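Long-range contacts in SusD superfamily protein (Bacteroides thetaiotaomicron, PDB 3MCX), which is of unknown function but, as a SusD-family protein of the outer membrane of a gut bacterium, probably takes part in capturing glycans for import: residues Q192-G197 with G233-L238; G249-S254 with P339-D344; S256-Y261 with I351-L356; L335-G340 with V415-V420. All coordinates share one frame; numbering follows the deposited sequence. Where two conformers were deposited one is given.

Contact 1: Q192-G197 with G233-L238; sequences QETSNG and GGRYQL
R235 reaches across to Q192, E193 and T194 with almost every atom of its side chain, a worked example of how one arginine ties two loops together. At its base, CB packs against CG2 of T194 at 3.5 Å, and the same methyl touches CG and CD farther along the extended chain. Beyond CD the surroundings turn polar. NE makes a weak, long bond to OE1 of E193, whereas NH2 forms the strong arm of the salt bridge, 2.9 Å from E193 OE2. Carboxylate and guanidinium are turned 69° against each other; NH2 comes to OE2 from above the carboxylate plane, while OE2 lies close to the guanidinium plane. The carbonyl O of Q192 sits over one guanidinium face, 3.1 Å from CZ; it is not a hydrogen-bond partner there and instead accepts from W202. NH1 binds the carbonyl O of N232 and a water, which also accepts from Q192 NE2 at 2.7 Å. The hydroxyl of Y236 shares a second water with S195 N and is bonded to N200. The contact lies at the surface, joining the loop before helix 201-214 to the one after helix 218-231; Y236 leads inward to L356, where helix 356-370 begins.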
loop_
_atom_site.group_PDB
_atom_site.type_symbol
_atom_site.label_atom_id
_atom_site.label_comp_id
_atom_site.label_asym_id
_atom_site.label_seq_id
_atom_site.Cartn_x
_atom_site.Cartn_y
_atom_site.Cartn_z
ATOM N N GLN A 192 -21.871 6.056 -5.276
ATOM C CA GLN A 192 -21.763 5.021 -6.314
ATOM C C GLN A 192 -21.001 5.544 -7.544
ATOM O O GLN A 192 -20.422 4.764 -8.299
ATOM C CB GLN A 192 -23.149 4.540 -6.726
ATOM C CG GLN A 192 -23.907 3.754 -5.624
ATOM C CD GLN A 192 -23.385 2.345 -5.421
ATOM O OE1 GLN A 192 -23.028 1.932 -4.289
ATOM N NE2 GLN A 192 -23.306 1.605 -6.498
ATOM N N GLU A 193 -21.009 6.860 -7.736
ATOM C CA GLU A 193 -20.341 7.463 -8.891
ATOM C C GLU A 193 -18.849 7.589 -8.665
ATOM O O GLU A 193 -18.356 7.535 -7.522
ATOM C CB GLU A 193 -20.921 8.847 -9.185
ATOM C CG GLU A 193 -22.377 8.820 -9.587
ATOM C CD GLU A 193 -22.691 7.903 -10.814
ATOM O OE1 GLU A 193 -21.915 7.847 -11.795
ATOM O OE2 GLU A 193 -23.734 7.215 -10.788
ATOM N N THR A 194 -18.119 7.764 -9.757
ATOM C CA THR A 194 -16.682 7.941 -9.632
ATOM C C THR A 194 -16.416 9.212 -8.826
ATOM O O THR A 194 -17.168 10.195 -8.883
ATOM C CB THR A 194 -15.919 7.969 -10.979
ATOM O OG1 THR A 194 -16.117 9.235 -11.598
ATOM C CG2 THR A 194 -16.359 6.832 -11.909
ATOM N N SER A 195 -15.352 9.150 -8.023
ATOM C CA SER A 195 -15.094 10.213 -7.059
ATOM C C SER A 195 -13.589 10.484 -6.951
ATOM O O SER A 195 -12.923 10.017 -6.070
ATOM C CB SER A 195 -15.697 9.862 -5.693
ATOM O OG SER A 195 -15.963 11.055 -4.972
ATOM N N ASN A 196 -13.075 11.278 -7.883
ATOM C CA ASN A 196 -11.650 11.556 -7.938
ATOM C C ASN A 196 -11.121 12.270 -6.705
ATOM O O ASN A 196 -11.504 13.407 -6.433
ATOM C CB ASN A 196 -11.328 12.423 -9.179
ATOM C CG ASN A 196 -11.548 11.695 -10.493
ATOM O OD1 ASN A 196 -11.763 10.489 -10.528
ATOM N ND2 ASN A 196 -11.486 12.439 -11.588
ATOM N N GLY A 197 -10.244 11.611 -5.942
ATOM C CA GLY A 197 -9.619 12.217 -4.780
ATOM C C GLY A 197 -10.162 11.716 -3.470
ATOM O O GLY A 197 -9.616 12.050 -2.428
ATOM N N GLY A 233 -20.185 -0.871 -13.445
ATOM C CA GLY A 233 -20.999 -0.161 -14.431
ATOM C C GLY A 233 -20.208 0.614 -15.479
ATOM O O GLY A 233 -20.661 1.672 -15.939
ATOM N N GLY A 234 -19.053 0.077 -15.869
ATOM C CA GLY A 234 -18.188 0.706 -16.857
ATOM C C GLY A 234 -17.493 1.955 -16.346
ATOM O O GLY A 234 -16.976 2.722 -17.138
ATOM N N ARG A 235 -17.473 2.171 -15.033
ATOM C CA ARG A 235 -16.832 3.362 -14.482
ATOM C C ARG A 235 -15.312 3.240 -14.455
ATOM O O ARG A 235 -14.590 4.257 -14.391
ATOM C CB ARG A 235 -17.368 3.652 -13.072
ATOM C CG ARG A 235 -18.816 4.081 -13.025
ATOM C CD ARG A 235 -19.239 4.309 -11.602
ATOM N NE ARG A 235 -20.629 4.709 -11.462
ATOM C CZ ARG A 235 -21.631 3.917 -11.078
ATOM N NH1 ARG A 235 -21.446 2.612 -10.846
ATOM N NH2 ARG A 235 -22.852 4.426 -10.933
ATOM N N TYR A 236 -14.824 1.995 -14.490
ATOM C CA TYR A 236 -13.385 1.686 -14.423
ATOM C C TYR A 236 -13.071 0.639 -15.479
ATOM O O TYR A 236 -13.933 -0.186 -15.815
ATOM C CB TYR A 236 -12.973 1.148 -13.030
ATOM C CG TYR A 236 -13.412 2.080 -11.920
ATOM C CD1 TYR A 236 -12.691 3.223 -11.643
ATOM C CD2 TYR A 236 -14.598 1.864 -11.214
ATOM C CE1 TYR A 236 -13.108 4.123 -10.679
ATOM C CE2 TYR A 236 -15.010 2.755 -10.228
ATOM C CZ TYR A 236 -14.278 3.877 -9.963
ATOM O OH TYR A 236 -14.703 4.790 -9.016
ATOM N N GLN A 237 -11.855 0.691 -16.023
ATOM C CA GLN A 237 -11.414 -0.175 -17.133
ATOM C C GLN A 237 -9.958 -0.547 -16.931
ATOM O O GLN A 237 -9.148 0.332 -16.618
ATOM C CB GLN A 237 -11.479 0.576 -18.488
ATOM C CG GLN A 237 -12.816 0.711 -19.145
ATOM C CD GLN A 237 -12.700 1.308 -20.540
ATOM O OE1 GLN A 237 -11.590 1.460 -21.089
ATOM N NE2 GLN A 237 -13.837 1.654 -21.126
ATOM N N LEU A 238 -9.598 -1.813 -17.155
ATOM C CA LEU A 238 -8.195 -2.223 -17.161
ATOM C C LEU A 238 -7.447 -1.512 -18.310
ATOM O O LEU A 238 -8.009 -1.297 -19.404
ATOM C CB LEU A 238 -8.078 -3.757 -17.325
ATOM C CG LEU A 238 -8.526 -4.583 -16.129
ATOM C CD1 LEU A 238 -8.487 -6.044 -16.521
ATOM C CD2 LEU A 238 -7.659 -4.329 -14.880
HETATM O O HOH W 1 -24.079 1.849 -9.096
HETATM O O HOH W 2 -13.386 6.944 -8.303
#

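Contact 2: G249-S254 with P339-D344; sequences GQDFQS and PGKTGD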
loop_
_atom_site.group_PDB
_atom_site.type_symbol
_atom_site.label_atom_id
_atom_site.label_comp_id
_atom_site.label_asym_id
_atom_site.label_seq_id
_atom_site.Cartn_x
_atom_site.Cartn_y
_atom_site.Cartn_z
ATOM N N GLY A 249 1.745 8.743 -14.016
ATOM C CA GLY A 249 1.865 10.167 -13.765
ATOM C C GLY A 249 0.648 10.990 -14.073
ATOM O O GLY A 249 0.549 12.150 -13.649
ATOM N N GLN A 250 -0.259 10.446 -14.883
ATOM C CA GLN A 250 -1.486 11.137 -15.258
ATOM C C GLN A 250 -2.545 10.898 -14.177
ATOM O O GLN A 250 -2.707 9.778 -13.662
ATOM C CB GLN A 250 -1.999 10.681 -16.633
ATOM C CG GLN A 250 -1.050 11.014 -17.771
ATOM C CD GLN A 250 -0.780 12.498 -17.864
ATOM O OE1 GLN A 250 0.315 12.978 -17.538
ATOM N NE2 GLN A 250 -1.786 13.242 -18.274
ATOM N N ASP A 251 -3.259 11.962 -13.819
ATOM C CA ASP A 251 -4.252 11.892 -12.737
ATOM C C ASP A 251 -5.467 11.032 -13.107
ATOM O O ASP A 251 -5.997 11.142 -14.219
ATOM C CB ASP A 251 -4.778 13.296 -12.416
ATOM C CG ASP A 251 -3.779 14.173 -11.676
ATOM O OD1 ASP A 251 -2.635 13.761 -11.412
ATOM O OD2 ASP A 251 -4.193 15.295 -11.351
ATOM N N PHE A 252 -5.943 10.235 -12.159
ATOM C CA PHE A 252 -7.274 9.606 -12.222
ATOM C C PHE A 252 -7.555 8.854 -13.530
ATOM O O PHE A 252 -8.569 9.051 -14.170
ATOM C CB PHE A 252 -8.361 10.651 -11.937
ATOM C CG PHE A 252 -8.112 11.430 -10.667
ATOM C CD1 PHE A 252 -8.071 10.799 -9.455
ATOM C CD2 PHE A 252 -7.899 12.788 -10.720
ATOM C CE1 PHE A 252 -7.819 11.508 -8.305
ATOM C CE2 PHE A 252 -7.671 13.504 -9.555
ATOM C CZ PHE A 252 -7.633 12.857 -8.370
ATOM N N GLN A 253 -6.636 7.960 -13.875
ATOM C CA GLN A 253 -6.765 7.125 -15.066
ATOM C C GLN A 253 -7.727 5.975 -14.757
ATOM O O GLN A 253 -8.143 5.794 -13.628
ATOM C CB GLN A 253 -5.375 6.674 -15.531
ATOM C CG GLN A 253 -4.499 7.870 -15.943
ATOM C CD GLN A 253 -5.088 8.636 -17.130
ATOM O OE1 GLN A 253 -5.089 8.133 -18.249
ATOM N NE2 GLN A 253 -5.641 9.849 -16.888
ATOM N N SER A 254 -8.081 5.223 -15.792
ATOM C CA SER A 254 -9.258 4.364 -15.765
ATOM C C SER A 254 -9.232 3.205 -14.772
ATOM O O SER A 254 -10.295 2.678 -14.454
ATOM C CB SER A 254 -9.563 3.826 -17.171
ATOM O OG SER A 254 -8.580 2.893 -17.594
ATOM N N PRO A 339 6.310 9.549 -12.439
ATOM C CA PRO A 339 7.169 10.608 -12.999
ATOM C C PRO A 339 6.605 12.024 -12.808
ATOM O O PRO A 339 7.255 12.998 -13.202
ATOM C CB PRO A 339 7.181 10.249 -14.459
ATOM C CG PRO A 339 5.743 9.749 -14.702
ATOM C CD PRO A 339 5.464 8.931 -13.484
ATOM N N GLY A 340 5.395 12.148 -12.244
ATOM C CA GLY A 340 4.741 13.454 -12.116
ATOM C C GLY A 340 3.809 13.738 -13.277
ATOM O O GLY A 340 3.869 13.072 -14.320
ATOM N N LYS A 341 2.963 14.753 -13.117
ATOM C CA LYS A 341 1.911 15.082 -14.126
ATOM C C LYS A 341 2.439 15.567 -15.456
ATOM O O LYS A 341 1.740 15.492 -16.484
ATOM C CB LYS A 341 0.965 16.160 -13.606
ATOM C CG LYS A 341 0.405 15.932 -12.236
ATOM C CD LYS A 341 -0.809 16.770 -11.989
ATOM C CE LYS A 341 -1.208 16.947 -10.563
ATOM N NZ LYS A 341 -1.312 15.710 -9.781
ATOM N N THR A 342 3.627 16.161 -15.447
ATOM C CA THR A 342 4.236 16.604 -16.701
ATOM C C THR A 342 5.415 15.719 -17.133
ATOM O O THR A 342 6.066 15.992 -18.152
ATOM C CB THR A 342 4.620 18.110 -16.654
ATOM O OG1 THR A 342 5.721 18.328 -15.768
ATOM C CG2 THR A 342 3.418 18.982 -16.201
ATOM N N GLY A 343 5.659 14.640 -16.386
ATOM C CA GLY A 343 6.651 13.634 -16.747
ATOM C C GLY A 343 8.072 13.897 -16.277
ATOM O O GLY A 343 8.949 13.046 -16.501
ATOM N N ASP A 344 8.302 15.053 -15.636
ATOM C CA ASP A 344 9.615 15.415 -15.089
ATOM C C ASP A 344 9.602 16.047 -13.676
ATOM O O ASP A 344 10.590 16.649 -13.267
ATOM C CB ASP A 344 10.307 16.354 -16.059
ATOM C CG ASP A 344 9.585 17.682 -16.191
ATOM O OD1 ASP A 344 8.509 17.873 -15.547
ATOM O OD2 ASP A 344 10.081 18.556 -16.960
#
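K341 and D251 form the salt bridge that joins two irregular loops, one leading into strand 256-260 and the other carrying a type I beta turn from G340 to G343. NZ lies 2.9 Å from OD1 of D251, on the syn lone pair of that oxygen, and makes a second, weak bond to OD2 at 3.3 Å. The lysine chain bends at its last torsion (chi4 -50°), which swings the ammonium group onto the carboxylate while CD and CE run past both oxygens. Next to this pair the backbones touch directly. The carbonyl O of G249 receives a CA-H...O contact from K341 CA at 3.3 Å, with 152° at the hydrogen, and G249 CA returns a longer one to G340 O at 3.6 Å. Such closeness depends on G249 having no side chain; the ring of P339 adds to the packing, its CD 3.8 Å from G249 N.

A second shell fixes these groups. K341 NZ also donates to the carbonyls of I262 and T348, so the end of the lysine is gripped by main-chain oxygens as well as by the acid. N349 holds the backbone N of G340, E259 holds that of F252, and Q253 NE2 bonds back to D251 O at 3.0 Å. The turn itself is closed by G343 N donating to G340 O at 3.2 Å. From within the turn, T342 OG1 donates to D344 OD1, just beyond it, over 2.8 Å, meeting it on the syn side, 31° out of the carboxylate plane.

Contact 3: S256-Y261 with I351-L356; sequences SLFELY and ICIIRL
F258 carries its ring anti to the backbone N (chi1 173°), while I353 sets CG1 anti to its own carbonyl carbon (chi1 -55°); with these torsions the two side chains run side by side in the same direction. CG1 of I353 lies over one face of the ring, offset toward the rim, in a CH-pi contact 4.1 Å from the F258 centroid. Closer still is I353 CB, 3.6 Å from CD2 of F258. Farther along, the CD1 methyl of I353 meets CD1 of L260 at 3.9 Å. These side chains belong to a two-stranded antiparallel sheet interrupted by two classic beta bulges. In one, I354 O accepts from L257 N at 2.9 Å and, weakly, from F258 N; in the other, F258 O accepts from I353 N at 2.8 Å and, weakly, from I354 N. Regular pairing resumes at E259 and C352, a non-hydrogen-bonded pair, and L260 and I351 next to them exchange both backbone bonds. Helix 201-214 packs on F258 and I354, and helix 21-36 on L260 and I351. On the face bearing S256, E259 and C352, S256 OG in one of its two conformers donates to E259 OE1 at 2.7 Å and touches C352 SG at 3.8 Å. R355, the N-cap of helix 356-370, sends its guanidinium away to E255 and E413.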
loop_
_atom_site.group_PDB
_atom_site.type_symbol
_atom_site.label_atom_id
_atom_site.label_comp_id
_atom_site.label_asym_id
_atom_site.label_seq_id
_atom_site.Cartn_x
_atom_site.Cartn_y
_atom_site.Cartn_z
ATOM N N SER A 256 -7.854 3.581 -11.677
ATOM C CA SER A 256 -7.702 4.134 -10.329
ATOM C C SER A 256 -9.015 4.145 -9.569
ATOM O O SER A 256 -9.981 4.764 -10.042
ATOM C CB SER A 256 -7.189 5.569 -10.431
ATOM O OG SER A 256 -7.000 6.082 -9.133
ATOM N N LEU A 257 -9.067 3.470 -8.422
ATOM C CA LEU A 257 -10.307 3.401 -7.646
ATOM C C LEU A 257 -10.319 4.406 -6.493
ATOM O O LEU A 257 -11.362 4.964 -6.169
ATOM C CB LEU A 257 -10.528 1.986 -7.145
ATOM C CG LEU A 257 -10.810 0.942 -8.224
ATOM C CD1 LEU A 257 -10.471 -0.453 -7.700
ATOM C CD2 LEU A 257 -12.261 0.972 -8.635
ATOM N N PHE A 258 -9.174 4.612 -5.865
ATOM C CA PHE A 258 -8.999 5.658 -4.841
ATOM C C PHE A 258 -7.589 6.188 -5.012
ATOM O O PHE A 258 -6.633 5.445 -4.976
ATOM C CB PHE A 258 -9.241 5.090 -3.453
ATOM C CG PHE A 258 -8.923 6.028 -2.291
ATOM C CD1 PHE A 258 -9.175 7.393 -2.359
ATOM C CD2 PHE A 258 -8.415 5.512 -1.120
ATOM C CE1 PHE A 258 -8.883 8.223 -1.263
ATOM C CE2 PHE A 258 -8.134 6.365 -0.013
ATOM C CZ PHE A 258 -8.346 7.701 -0.119
ATOM N N GLU A 259 -7.499 7.504 -5.209
ATOM C CA GLU A 259 -6.228 8.166 -5.486
ATOM C C GLU A 259 -6.275 9.560 -4.870
ATOM O O GLU A 259 -7.234 10.298 -5.076
ATOM C CB GLU A 259 -6.036 8.220 -6.999
ATOM C CG GLU A 259 -4.878 9.046 -7.510
ATOM C CD GLU A 259 -4.827 8.962 -9.038
ATOM O OE1 GLU A 259 -5.032 7.843 -9.576
ATOM O OE2 GLU A 259 -4.638 9.981 -9.720
ATOM N N LEU A 260 -5.232 9.902 -4.116
ATOM C CA LEU A 260 -5.150 11.201 -3.446
ATOM C C LEU A 260 -4.544 12.219 -4.391
ATOM O O LEU A 260 -3.534 11.971 -5.032
ATOM C CB LEU A 260 -4.342 11.100 -2.156
ATOM C CG LEU A 260 -4.932 10.145 -1.126
ATOM C CD1 LEU A 260 -3.878 9.789 -0.083
ATOM C CD2 LEU A 260 -6.190 10.763 -0.490
ATOM N N TYR A 261 -5.185 13.382 -4.464
ATOM C CA TYR A 261 -4.796 14.461 -5.372
ATOM C C TYR A 261 -3.656 15.263 -4.770
ATOM O O TYR A 261 -3.749 15.729 -3.607
ATOM C CB TYR A 261 -5.993 15.363 -5.609
ATOM C CG TYR A 261 -5.768 16.500 -6.566
ATOM C CD1 TYR A 261 -5.363 16.270 -7.864
ATOM C CD2 TYR A 261 -5.966 17.835 -6.172
ATOM C CE1 TYR A 261 -5.164 17.320 -8.738
ATOM C CE2 TYR A 261 -5.783 18.893 -7.051
ATOM C CZ TYR A 261 -5.384 18.630 -8.336
ATOM O OH TYR A 261 -5.204 19.686 -9.214
ATOM N N ILE A 351 -1.255 10.027 -5.673
ATOM C CA ILE A 351 -1.007 8.814 -4.911
ATOM C C ILE A 351 -2.179 7.847 -5.110
ATOM O O ILE A 351 -3.232 7.958 -4.449
ATOM C CB ILE A 351 -0.840 9.082 -3.396
ATOM C CG1 ILE A 351 0.121 10.262 -3.116
ATOM C CG2 ILE A 351 -0.320 7.816 -2.757
ATOM C CD1 ILE A 351 0.327 10.499 -1.594
ATOM N N CYS A 352 -1.998 6.868 -5.992
ATOM C CA CYS A 352 -3.029 5.873 -6.196
ATOM C C CYS A 352 -2.943 4.862 -5.065
ATOM O O CYS A 352 -1.875 4.254 -4.817
ATOM C CB CYS A 352 -2.823 5.187 -7.541
ATOM S SG CYS A 352 -4.088 3.928 -7.853
ATOM N N ILE A 353 -4.033 4.759 -4.302
ATOM C CA ILE A 353 -4.112 3.878 -3.152
ATOM C C ILE A 353 -4.515 2.461 -3.546
ATOM O O ILE A 353 -3.960 1.501 -3.027
ATOM C CB ILE A 353 -5.088 4.461 -2.097
ATOM C CG1 ILE A 353 -4.712 5.883 -1.698
ATOM C CG2 ILE A 353 -5.199 3.515 -0.849
ATOM C CD1 ILE A 353 -3.325 6.047 -1.090
ATOM N N ILE A 354 -5.471 2.324 -4.467
ATOM C CA ILE A 354 -5.837 1.008 -4.989
ATOM C C ILE A 354 -6.405 1.172 -6.395
ATOM O O ILE A 354 -7.101 2.137 -6.693
ATOM C CB ILE A 354 -6.803 0.251 -4.024
ATOM C CG1 ILE A 354 -7.053 -1.183 -4.484
ATOM C CG2 ILE A 354 -8.105 1.017 -3.852
ATOM C CD1 ILE A 354 -7.521 -2.116 -3.350
ATOM N N ARG A 355 -6.063 0.236 -7.270
ATOM C CA ARG A 355 -6.540 0.258 -8.642
ATOM C C ARG A 355 -7.033 -1.118 -9.109
ATOM O O ARG A 355 -6.825 -2.152 -8.470
ATOM C CB ARG A 355 -5.484 0.822 -9.583
ATOM C CG ARG A 355 -4.264 -0.005 -9.739
ATOM C CD ARG A 355 -3.277 0.689 -10.680
ATOM N NE ARG A 355 -1.988 -0.012 -10.750
ATOM C CZ ARG A 355 -1.626 -0.969 -11.616
ATOM N NH1 ARG A 355 -2.377 -1.303 -12.663
ATOM N NH2 ARG A 355 -0.449 -1.547 -11.481
ATOM N N LEU A 356 -7.721 -1.093 -10.238
ATOM C CA LEU A 356 -8.472 -2.242 -10.686
ATOM C C LEU A 356 -7.589 -3.483 -10.893
ATOM O O LEU A 356 -8.058 -4.588 -10.647
ATOM C CB LEU A 356 -9.236 -1.877 -11.955
ATOM C CG LEU A 356 -10.359 -2.795 -12.413
ATOM C CD1 LEU A 356 -11.434 -2.967 -11.311
ATOM C CD2 LEU A 356 -10.969 -2.336 -13.740
#

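Contact 4: L335-G340 with V415-V420; sequences LAKFPG and VGEGEV
The loop between helices 403-414 and 420-426 receives K337, whose ammonium group binds carbonyls at and just beyond the C-terminal end of the first helix. NZ donates to V415 O at 2.8 Å, in the carbonyl plane and on a lone pair, and also to the carbonyl O of E413. A salt bridge of equal length, 2.8 Å, joins NZ to OE2 of E417, which is met on its anti side and 27° out of the carboxylate plane. The lysine chain runs straight beyond CG (chi2 -169°), its CD and CE passing close to V415 O, and crosses the E417 side chain at about a right angle. Three oxygens thus grip one buried ammonium group, and the electrostatics of the helix end would be expected to favour a positive charge there.

In this helix-rich SusD fold, the contact ties the end of the short strand 334-335 and the loop after it to a junction between two helices. The other carboxylate oxygen of E417, OE1, is held by R355 at the end of strand 351-355, so both oxygens have basic partners. F338 turns a ring edge to the backbone, with CZ 3.4 Å from G416 O, while CB of K337 lies over one face of the ring. W46 meets F338 edge-to-face and makes a weak hydrogen bond to G416 O. On the apolar flank, L335 and V415 slide past each other in opposite directions, CD1 of the leucine 4.0 Å from CG1 of the valine. The second leucine methyl, CD2, rests 3.7 Å from CA of G416, a residue whose N is bonded to D50.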
loop_
_atom_site.group_PDB
_atom_site.type_symbol
_atom_site.label_atom_id
_atom_site.label_comp_id
_atom_site.label_asym_id
_atom_site.label_seq_id
_atom_site.Cartn_x
_atom_site.Cartn_y
_atom_site.Cartn_z
ATOM N N LEU A 335 12.598 2.702 -11.400
ATOM C CA LEU A 335 11.184 2.469 -11.653
ATOM C C LEU A 335 10.540 3.777 -12.065
ATOM O O LEU A 335 10.657 4.758 -11.313
ATOM C CB LEU A 335 10.528 1.927 -10.375
ATOM C CG LEU A 335 9.043 1.584 -10.499
ATOM C CD1 LEU A 335 8.844 0.479 -11.509
ATOM C CD2 LEU A 335 8.414 1.266 -9.124
ATOM N N ALA A 336 9.838 3.808 -13.189
ATOM C CA ALA A 336 9.297 5.058 -13.758
ATOM C C ALA A 336 7.765 5.182 -13.597
ATOM O O ALA A 336 7.121 5.854 -14.383
ATOM C CB ALA A 336 9.701 5.189 -15.231
ATOM N N LYS A 337 7.184 4.529 -12.604
ATOM C CA LYS A 337 5.747 4.594 -12.381
ATOM C C LYS A 337 5.229 5.962 -11.918
ATOM O O LYS A 337 4.071 6.243 -12.122
ATOM C CB LYS A 337 5.277 3.551 -11.369
ATOM C CG LYS A 337 5.068 2.213 -11.957
ATOM C CD LYS A 337 4.353 1.289 -10.978
ATOM C CE LYS A 337 4.080 -0.002 -11.697
ATOM N NZ LYS A 337 3.545 -1.059 -10.837
ATOM N N PHE A 338 6.067 6.782 -11.279
ATOM C CA PHE A 338 5.589 8.022 -10.651
ATOM C C PHE A 338 6.399 9.226 -11.132
ATOM O O PHE A 338 7.074 9.912 -10.353
ATOM C CB PHE A 338 5.658 7.868 -9.121
ATOM C CG PHE A 338 5.118 6.555 -8.635
ATOM C CD1 PHE A 338 3.806 6.196 -8.906
ATOM C CD2 PHE A 338 5.951 5.621 -7.990
ATOM C CE1 PHE A 338 3.298 4.935 -8.488
ATOM C CE2 PHE A 338 5.445 4.359 -7.574
ATOM C CZ PHE A 338 4.110 4.031 -7.839
ATOM N N PRO A 339 6.310 9.549 -12.439
ATOM C CA PRO A 339 7.169 10.608 -12.999
ATOM C C PRO A 339 6.605 12.024 -12.808
ATOM O O PRO A 339 7.255 12.998 -13.202
ATOM C CB PRO A 339 7.181 10.249 -14.459
ATOM C CG PRO A 339 5.743 9.749 -14.702
ATOM C CD PRO A 339 5.464 8.931 -13.484
ATOM N N GLY A 340 5.395 12.148 -12.244
ATOM C CA GLY A 340 4.741 13.454 -12.116
ATOM C C GLY A 340 3.809 13.738 -13.277
ATOM O O GLY A 340 3.869 13.072 -14.320
ATOM N N VAL A 415 4.586 -3.741 -8.577
ATOM C CA VAL A 415 5.875 -3.224 -8.110
ATOM C C VAL A 415 5.767 -1.718 -7.840
ATOM O O VAL A 415 5.249 -0.972 -8.644
ATOM C CB VAL A 415 7.010 -3.519 -9.132
ATOM C CG1 VAL A 415 6.782 -2.805 -10.493
ATOM C CG2 VAL A 415 8.375 -3.152 -8.525
ATOM N N GLY A 416 6.214 -1.278 -6.680
ATOM C CA GLY A 416 6.178 0.154 -6.363
ATOM C C GLY A 416 4.884 0.636 -5.727
ATOM O O GLY A 416 4.794 1.785 -5.324
ATOM N N GLU A 417 3.906 -0.245 -5.569
ATOM C CA GLU A 417 2.580 0.137 -5.099
ATOM C C GLU A 417 2.236 -0.365 -3.685
ATOM O O GLU A 417 1.081 -0.250 -3.227
ATOM C CB GLU A 417 1.525 -0.228 -6.159
ATOM C CG GLU A 417 1.732 0.564 -7.449
ATOM C CD GLU A 417 0.777 0.159 -8.555
ATOM O OE1 GLU A 417 -0.375 0.623 -8.556
ATOM O OE2 GLU A 417 1.190 -0.655 -9.382
ATOM N N GLY A 418 3.254 -0.808 -2.974
ATOM C CA GLY A 418 3.151 -0.974 -1.532
ATOM C C GLY A 418 2.547 -2.249 -1.000
ATOM O O GLY A 418 2.319 -2.336 0.192
ATOM N N GLU A 419 2.328 -3.261 -1.851
ATOM C CA GLU A 419 1.610 -4.470 -1.428
ATOM C C GLU A 419 2.403 -5.769 -1.492
ATOM O O GLU A 419 2.034 -6.722 -0.814
ATOM C CB GLU A 419 0.330 -4.668 -2.222
ATOM C CG GLU A 419 -0.734 -3.647 -1.907
ATOM C CD GLU A 419 -1.188 -3.702 -0.495
ATOM O OE1 GLU A 419 -1.403 -4.831 0.015
ATOM O OE2 GLU A 419 -1.290 -2.654 0.160
ATOM N N VAL A 420 3.425 -5.865 -2.336
ATOM C CA VAL A 420 4.071 -7.153 -2.570
ATOM C C VAL A 420 4.587 -7.869 -1.321
ATOM O O VAL A 420 4.501 -9.098 -1.239
ATOM C CB VAL A 420 5.143 -7.026 -3.692
ATOM C CG1 VAL A 420 6.185 -8.147 -3.666
ATOM C CG2 VAL A 420 4.419 -6.932 -5.032
#

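Overall arrangement
Contact 3, the two-stranded sheet, joins the other three sites: its centre is about 11 Å from that of contact 1 and about 12 Å from those of contacts 2 and 4. Contact 1 closes before the rest open. Contacts 2, 3 and 4 then open in order, and contact 3 crosses both 2 and 4, while 2 and 4 share P339 and G340. Y236 packs on L257, E259 receives the backbone N of F252, and R355 pairs with E417, linking each of the other contacts to the sheet. In this mainly helical SusD-family chain the small sheet thus connects a surface loop pair, a partly buried one and one helix junction.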